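Local coordinates for histidine acid phosphatase (Hafnia alvei, PDB 4ARU), which belongs to the histidine acid phosphatases, in branch 2 of the histidine phosphatase superfamily, at residues A[382-387]-A[395-400]; A[314-319]-A[404-409]; A[277-280]-A[285-288]. All blocks are in the same frame, centred on the assembly; numbering follows the deposited sequence.

Interaction 1: A[382-387]-A[395-400]; sequences PGCSDQ and LSTFSR. With K (potassium ion), chain E.
Cys384 and Thr397 bring the two backbones together, their CA atoms 6.5 Å apart, where the loop 382-387 passes the opening turns of the helix that starts at Leu395. The loop is sharply folded: Cys384 is the centre of an inverse gamma turn and also the first residue of a type I beta turn that closes at Gln387, with Gln387 N bonded to Cys384 O at 3.1 Å. This turn aims Asp386 at the helix. Its carboxylate and the Thr397 side chain approach from opposite directions, and Thr397 OG1 donates to Asp386 OD2 at 2.8 Å, on the syn side and 15° out of the carboxylate plane. With OG1 beside its own backbone N (chi1 -57°), Thr397 swings its methyl the other way, and CG2 rests 3.8 Å from Cys384 SG. Thr397 thus bonds a carboxylate with its hydroxyl and packs its methyl on a sulfur, and Cys384 SG is itself tied in a disulfide to Cys393. On the far side of the turn sits the potassium ion, bound by Cys384 O and by Gln387 OE1, each at 2.8 Å. The extended Gln387 chain carries its amide there, and NE2 is bonded to Leu379 O and Gly391 O, which fixes how the amide is rotated. Asn380 OD1, Ile381 O and two waters complete the shell; one of these waters also donates to Pro382 O. The arrangement is a small potassium-binding loop, in which four protein oxygens and two waters surround the ion, pinned by the Cys384-Cys393 disulfide to the short strand before helix 395-405.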
loop_
_atom_site.group_PDB
_atom_site.type_symbol
_atom_site.label_atom_id
_atom_site.label_comp_id
_atom_site.label_asym_id
_atom_site.label_seq_id
_atom_site.Cartn_x
_atom_site.Cartn_y
_atom_site.Cartn_z
ATOM N N PRO A 382 11.691 12.379 7.634
ATOM C CA PRO A 382 12.798 13.344 7.544
ATOM C C PRO A 382 12.474 14.719 8.066
ATOM O O PRO A 382 13.358 15.381 8.637
ATOM C CB PRO A 382 13.136 13.365 6.045
ATOM C CG PRO A 382 12.621 12.110 5.522
ATOM C CD PRO A 382 11.434 11.719 6.341
ATOM N N GLY A 383 11.239 15.152 7.936
ATOM C CA GLY A 383 10.875 16.427 8.451
ATOM C C GLY A 383 10.833 16.513 9.967
ATOM O O GLY A 383 10.758 17.612 10.523
ATOM N N CYS A 384 10.787 15.348 10.629
ATOM C CA CYS A 384 10.745 15.273 12.118
ATOM C C CYS A 384 12.186 15.265 12.618
ATOM O O CYS A 384 12.753 14.219 12.912
ATOM C CB CYS A 384 9.950 14.025 12.564
ATOM S SG CYS A 384 9.573 14.068 14.354
ATOM N N SER A 385 12.761 16.446 12.677
ATOM C CA SER A 385 14.171 16.575 13.034
ATOM C C SER A 385 14.427 16.349 14.533
ATOM O O SER A 385 15.571 16.270 14.986
ATOM C CB SER A 385 14.689 17.909 12.516
ATOM O OG SER A 385 13.946 19.022 13.010
ATOM N N ASP A 386 13.345 16.275 15.304
ATOM C CA ASP A 386 13.424 15.881 16.727
ATOM C C ASP A 386 13.132 14.390 16.962
ATOM O O ASP A 386 13.168 13.942 18.116
ATOM C CB ASP A 386 12.622 16.825 17.634
ATOM C CG ASP A 386 11.301 17.189 17.077
ATOM O OD1 ASP A 386 10.852 16.500 16.130
ATOM O OD2 ASP A 386 10.690 18.149 17.573
ATOM N N GLN A 387 12.987 13.601 15.905
ATOM C CA GLN A 387 12.713 12.159 16.031
ATOM C C GLN A 387 13.914 11.520 16.718
ATOM O O GLN A 387 15.061 11.838 16.427
ATOM C CB GLN A 387 12.507 11.547 14.673
ATOM C CG GLN A 387 11.988 10.113 14.680
ATOM C CD GLN A 387 11.617 9.604 13.313
ATOM O OE1 GLN A 387 11.986 10.193 12.307
ATOM N NE2 GLN A 387 10.860 8.501 13.264
ATOM N N LEU A 395 4.516 13.870 19.020
ATOM C CA LEU A 395 3.233 14.057 18.352
ATOM C C LEU A 395 3.045 15.524 17.948
ATOM O O LEU A 395 2.519 15.801 16.866
ATOM C CB LEU A 395 2.073 13.631 19.263
ATOM C CG LEU A 395 0.676 13.894 18.678
ATOM C CD1 LEU A 395 0.471 13.122 17.396
ATOM C CD2 LEU A 395 -0.382 13.537 19.692
ATOM N N SER A 396 3.489 16.456 18.786
ATOM C CA SER A 396 3.337 17.875 18.492
ATOM C C SER A 396 4.077 18.212 17.197
ATOM O O SER A 396 3.593 18.995 16.376
ATOM C CB SER A 396 3.836 18.681 19.679
ATOM O OG SER A 396 5.144 18.293 20.125
ATOM N N THR A 397 5.217 17.594 16.954
ATOM C CA THR A 397 5.913 17.795 15.694
ATOM C C THR A 397 5.210 17.079 14.541
ATOM O O THR A 397 5.036 17.638 13.448
ATOM C CB THR A 397 7.395 17.345 15.787
ATOM O OG1 THR A 397 8.008 18.062 16.830
ATOM C CG2 THR A 397 8.096 17.554 14.427
ATOM N N PHE A 398 4.821 15.825 14.739
ATOM C CA PHE A 398 4.111 15.044 13.722
ATOM C C PHE A 398 2.899 15.837 13.241
ATOM O O PHE A 398 2.673 15.939 12.011
ATOM C CB PHE A 398 3.671 13.716 14.319
ATOM C CG PHE A 398 2.969 12.812 13.338
ATOM C CD1 PHE A 398 3.704 11.989 12.482
ATOM C CD2 PHE A 398 1.587 12.745 13.286
ATOM C CE1 PHE A 398 3.094 11.174 11.577
ATOM C CE2 PHE A 398 0.964 11.952 12.363
ATOM C CZ PHE A 398 1.704 11.138 11.536
ATOM N N SER A 399 2.128 16.395 14.164
ATOM C CA SER A 399 0.942 17.191 13.823
ATOM C C SER A 399 1.270 18.346 12.920
ATOM O O SER A 399 0.546 18.649 11.991
ATOM C CB SER A 399 0.276 17.722 15.073
ATOM O OG SER A 399 -0.205 16.632 15.851
ATOM N N ARG A 400 2.388 19.008 13.198
ATOM C CA ARG A 400 2.748 20.212 12.430
ATOM C C ARG A 400 3.173 19.774 11.029
ATOM O O ARG A 400 2.793 20.396 10.016
ATOM C CB ARG A 400 3.878 21.009 13.129
ATOM C CG ARG A 400 4.121 22.364 12.477
ATOM C CD ARG A 400 3.009 23.333 12.811
ATOM N NE ARG A 400 3.081 23.900 14.166
ATOM C CZ ARG A 400 3.669 25.059 14.496
ATOM N NH1 ARG A 400 4.291 25.803 13.577
ATOM N NH2 ARG A 400 3.648 25.473 15.768
HETATM K K K E . 13.849 12.127 11.455
HETATM O O HOH W 1 15.268 14.107 10.227
HETATM O O HOH W 2 16.061 11.775 12.996
#

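Interaction 2: A[314-319]-A[404-409]; sequences SGMLGM and HSVEPA
Met316 reaches out from the last turn of helix 307-317 to meet Ser405 and Val406, where helix 395-405 gives way to loop. CG stands beside the backbone N (chi1 -65°), the chain runs straight through chi2, and a bend at chi3 (78°) turns the terminal methyl. That methyl does most of the touching: CE of Met316 lies 3.6 Å from Ser405 O and comes close to the hydroxyl of the same serine. Nearer the backbone, Met316 O packs against Ser405 CB at 3.5 Å. Ser405 holds its OG between backbone N and carbonyl carbon, which keeps the hydroxyl close to the preceding helical turn, where it is hydrogen-bonded to Val402 O; toward Met316 it offers van der Waals contact alone. Both segments lie where a helix runs out. The first finishes in a Schellman motif, with Met319 N bonded to Ser314 O at 2.9 Å, a weak bond from Gly318 N to Gly315 O, and Gly318 as the C-prime residue at positive phi. The second leaves helical geometry at Val406, whose CG1 forms the apolar pair with the methionine methyl, 4.0 Å from Met316 CE. Helix 264-282 lines the same spot, its Thr272 touching Met316 and Val406 and its Leu275 touching Met316 and Ser405.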
loop_
_atom_site.group_PDB
_atom_site.type_symbol
_atom_site.label_atom_id
_atom_site.label_comp_id
_atom_site.label_asym_id
_atom_site.label_seq_id
_atom_site.Cartn_x
_atom_site.Cartn_y
_atom_site.Cartn_z
ATOM N N SER A 314 3.270 7.860 2.218
ATOM C CA SER A 314 4.734 7.904 2.245
ATOM C C SER A 314 5.266 9.171 1.583
ATOM O O SER A 314 6.183 9.772 2.089
ATOM C CB SER A 314 5.280 6.612 1.689
ATOM O OG SER A 314 5.373 6.634 0.341
ATOM N N GLY A 315 4.713 9.581 0.450
ATOM C CA GLY A 315 5.163 10.787 -0.207
ATOM C C GLY A 315 4.878 12.039 0.601
ATOM O O GLY A 315 5.724 12.948 0.675
ATOM N N MET A 316 3.700 12.110 1.230
ATOM C CA MET A 316 3.335 13.270 2.044
ATOM C C MET A 316 4.268 13.448 3.243
ATOM O O MET A 316 4.618 14.580 3.570
ATOM C CB MET A 316 1.898 13.190 2.543
ATOM C CG MET A 316 0.884 13.244 1.440
ATOM S SD MET A 316 -0.809 13.154 2.061
ATOM C CE MET A 316 -1.037 14.780 2.627
ATOM N N LEU A 317 4.647 12.333 3.868
ATOM C CA LEU A 317 5.512 12.330 5.053
ATOM C C LEU A 317 7.007 12.167 4.698
ATOM O O LEU A 317 7.864 12.252 5.600
ATOM C CB LEU A 317 5.082 11.239 6.032
ATOM C CG LEU A 317 3.763 11.520 6.761
ATOM C CD1 LEU A 317 3.328 10.335 7.574
ATOM C CD2 LEU A 317 3.778 12.797 7.581
ATOM N N GLY A 318 7.333 12.054 3.403
ATOM C CA GLY A 318 8.732 11.894 2.981
ATOM C C GLY A 318 9.366 10.590 3.426
ATOM O O GLY A 318 10.596 10.540 3.602
ATOM N N MET A 319 8.584 9.549 3.693
ATOM C CA MET A 319 9.107 8.255 4.212
ATOM C C MET A 319 9.470 7.364 3.028
ATOM O O MET A 319 8.664 7.204 2.092
ATOM C CB MET A 319 8.087 7.563 5.101
ATOM C CG MET A 319 7.717 8.387 6.320
ATOM S SD MET A 319 6.592 7.526 7.453
ATOM C CE MET A 319 5.220 7.199 6.363
ATOM N N HIS A 404 1.321 20.916 7.384
ATOM C CA HIS A 404 2.032 21.524 6.255
ATOM C C HIS A 404 2.004 20.644 5.012
ATOM O O HIS A 404 2.226 21.131 3.913
ATOM C CB HIS A 404 3.480 21.852 6.643
ATOM C CG HIS A 404 3.607 23.061 7.518
ATOM N ND1 HIS A 404 2.986 24.259 7.231
ATOM C CD2 HIS A 404 4.334 23.277 8.645
ATOM C CE1 HIS A 404 3.279 25.144 8.171
ATOM N NE2 HIS A 404 4.095 24.571 9.041
ATOM N N SER A 405 1.713 19.348 5.133
ATOM C CA SER A 405 1.718 18.466 3.961
ATOM C C SER A 405 0.344 18.298 3.287
ATOM O O SER A 405 0.289 18.106 2.090
ATOM C CB SER A 405 2.277 17.082 4.271
ATOM O OG SER A 405 1.397 16.339 5.041
ATOM N N VAL A 406 -0.720 18.505 4.038
ATOM C CA VAL A 406 -2.053 18.356 3.476
ATOM C C VAL A 406 -2.345 19.447 2.477
ATOM O O VAL A 406 -1.778 20.560 2.510
ATOM C CB VAL A 406 -3.146 18.292 4.565
ATOM C CG1 VAL A 406 -3.003 17.000 5.379
ATOM C CG2 VAL A 406 -3.152 19.549 5.392
ATOM N N GLU A 407 -3.257 19.116 1.569
ATOM C CA GLU A 407 -3.841 20.088 0.660
ATOM C C GLU A 407 -5.205 20.525 1.203
ATOM O O GLU A 407 -6.113 19.720 1.257
ATOM C CB GLU A 407 -4.015 19.485 -0.712
ATOM C CG GLU A 407 -4.755 20.314 -1.755
ATOM C CD GLU A 407 -4.332 21.770 -1.780
ATOM O OE1 GLU A 407 -3.093 21.987 -2.033
ATOM O OE2 GLU A 407 -5.174 22.710 -1.547
ATOM N N PRO A 408 -5.334 21.769 1.634
ATOM C CA PRO A 408 -6.610 22.153 2.228
ATOM C C PRO A 408 -7.835 21.934 1.341
ATOM O O PRO A 408 -8.913 21.634 1.860
ATOM C CB PRO A 408 -6.434 23.627 2.498
ATOM C CG PRO A 408 -4.967 23.799 2.705
ATOM C CD PRO A 408 -4.344 22.856 1.737
ATOM N N ALA A 409 -7.705 22.103 0.024
ATOM C CA ALA A 409 -8.841 21.879 -0.882
ATOM C C ALA A 409 -9.316 20.434 -0.909
ATOM O O ALA A 409 -10.434 20.176 -1.381
ATOM C CB ALA A 409 -8.491 22.338 -2.296
#

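Interaction 3: A[277-280]-A[285-288]; sequences TIAH and NITS
Ile286 carries its CD1 inward to the buried Ala279, 4.0 Å from CB, and lays its CG1 alongside His280 CB; this is the apolar, inner side of the contact. Next to it the Ser288 hydroxyl, swung opposite its backbone N (chi1 -178°), comes in beside the helix backbone, with OG 3.5 Å from Thr277 CA. Ser288 CB also packs on His280 CB at 3.7 Å. A water links the hydroxyls of Ser288 and the buried Thr277, donating to Thr277 OG1 at 3.3 Å and lying 2.7 Å from Ser288 OG; Thr277 OG1 is also hydrogen-bonded to Pro273 O, one turn back. The loop after helix 264-282 doubles back along the helix's last turns before running on to strand 300-305. Two close CA pairs, Thr277 with Ser288 and His280 with Ile286, mark its course. The solvent side belongs to the imidazole. Exposed, His280 turns the edge of its ring to the loop, with Ile286 O near the ring plane and 3.3 Å from His280 CD2, the closest approach between the two segments although it lies on the open side.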
loop_
_atom_site.group_PDB
_atom_site.type_symbol
_atom_site.label_atom_id
_atom_site.label_comp_id
_atom_site.label_asym_id
_atom_site.label_seq_id
_atom_site.Cartn_x
_atom_site.Cartn_y
_atom_site.Cartn_z
ATOM N N THR A 277 -7.116 11.824 8.819
ATOM C CA THR A 277 -7.777 10.800 9.621
ATOM C C THR A 277 -6.796 10.081 10.560
ATOM O O THR A 277 -7.061 9.905 11.754
ATOM C CB THR A 277 -8.495 9.817 8.703
ATOM O OG1 THR A 277 -9.533 10.532 8.035
ATOM C CG2 THR A 277 -9.170 8.683 9.444
ATOM N N ILE A 278 -5.657 9.704 10.007
ATOM C CA ILE A 278 -4.611 9.031 10.791
ATOM C C ILE A 278 -4.101 9.936 11.903
ATOM O O ILE A 278 -4.037 9.545 13.094
ATOM C CB ILE A 278 -3.443 8.597 9.870
ATOM C CG1 ILE A 278 -3.907 7.461 8.974
ATOM C CG2 ILE A 278 -2.229 8.167 10.695
ATOM C CD1 ILE A 278 -3.043 7.169 7.781
ATOM N N ALA A 279 -3.771 11.177 11.558
ATOM C CA ALA A 279 -3.287 12.120 12.540
ATOM C C ALA A 279 -4.305 12.361 13.651
ATOM O O ALA A 279 -3.986 12.365 14.853
ATOM C CB ALA A 279 -2.928 13.444 11.867
ATOM N N HIS A 280 -5.545 12.618 13.280
ATOM C CA HIS A 280 -6.601 12.805 14.236
ATOM C C HIS A 280 -6.733 11.594 15.183
ATOM O O HIS A 280 -6.848 11.740 16.404
ATOM C CB HIS A 280 -7.920 13.044 13.504
ATOM C CG HIS A 280 -9.058 13.221 14.435
ATOM N ND1 HIS A 280 -9.844 12.175 14.849
ATOM C CD2 HIS A 280 -9.512 14.310 15.089
ATOM C CE1 HIS A 280 -10.745 12.608 15.710
ATOM N NE2 HIS A 280 -10.576 13.908 15.863
ATOM N N ASN A 285 -4.794 17.644 17.251
ATOM C CA ASN A 285 -5.924 18.510 17.588
ATOM C C ASN A 285 -6.430 19.221 16.345
ATOM O O ASN A 285 -6.226 20.432 16.163
ATOM C CB ASN A 285 -5.575 19.536 18.677
ATOM C CG ASN A 285 -6.794 20.326 19.126
ATOM O OD1 ASN A 285 -7.901 19.779 19.219
ATOM N ND2 ASN A 285 -6.607 21.615 19.410
ATOM N N ILE A 286 -7.068 18.442 15.486
ATOM C CA ILE A 286 -7.521 18.915 14.201
ATOM C C ILE A 286 -8.936 18.458 13.899
ATOM O O ILE A 286 -9.483 17.550 14.541
ATOM C CB ILE A 286 -6.577 18.452 13.071
ATOM C CG1 ILE A 286 -6.456 16.929 13.022
ATOM C CG2 ILE A 286 -5.202 19.057 13.264
ATOM C CD1 ILE A 286 -5.486 16.478 11.973
ATOM N N THR A 287 -9.503 19.085 12.880
ATOM C CA THR A 287 -10.809 18.733 12.361
ATOM C C THR A 287 -10.640 17.628 11.329
ATOM O O THR A 287 -9.829 17.732 10.414
ATOM C CB THR A 287 -11.458 19.993 11.738
ATOM O OG1 THR A 287 -11.680 20.989 12.752
ATOM C CG2 THR A 287 -12.761 19.630 11.013
ATOM N N SER A 288 -11.405 16.551 11.488
ATOM C CA SER A 288 -11.377 15.425 10.570
ATOM C C SER A 288 -12.741 14.758 10.575
ATOM O O SER A 288 -13.373 14.660 11.626
ATOM C CB SER A 288 -10.266 14.427 10.953
ATOM O OG SER A 288 -10.174 13.332 10.063
HETATM O O HOH W 3 -10.808 13.486 7.408
#

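Overall arrangement
Along the chain interaction 3 comes first, followed by interactions 1 and 2 as an inner and an outer pairing: 314-319 meets 404-409 across 84 residues, and the potassium loop with its helix lies within that span. All three sit on the same side of the chain's centre, their own centres 13 to 15 Å apart. Interactions 1 and 2 touch where Pro382 CD packs on Gly318 O. Phe398 contacts Leu317 of interaction 2 and Ala279 of interaction 3. Helix 264-282 supplies one side of interaction 3 and packs against Met316, Ser405 and Val406 of interaction 2. Helix 395-405, the chain's last, thus lies against helices 264-282 and 307-317, and through Leu395 and Phe398 on strands of the mixed sheet.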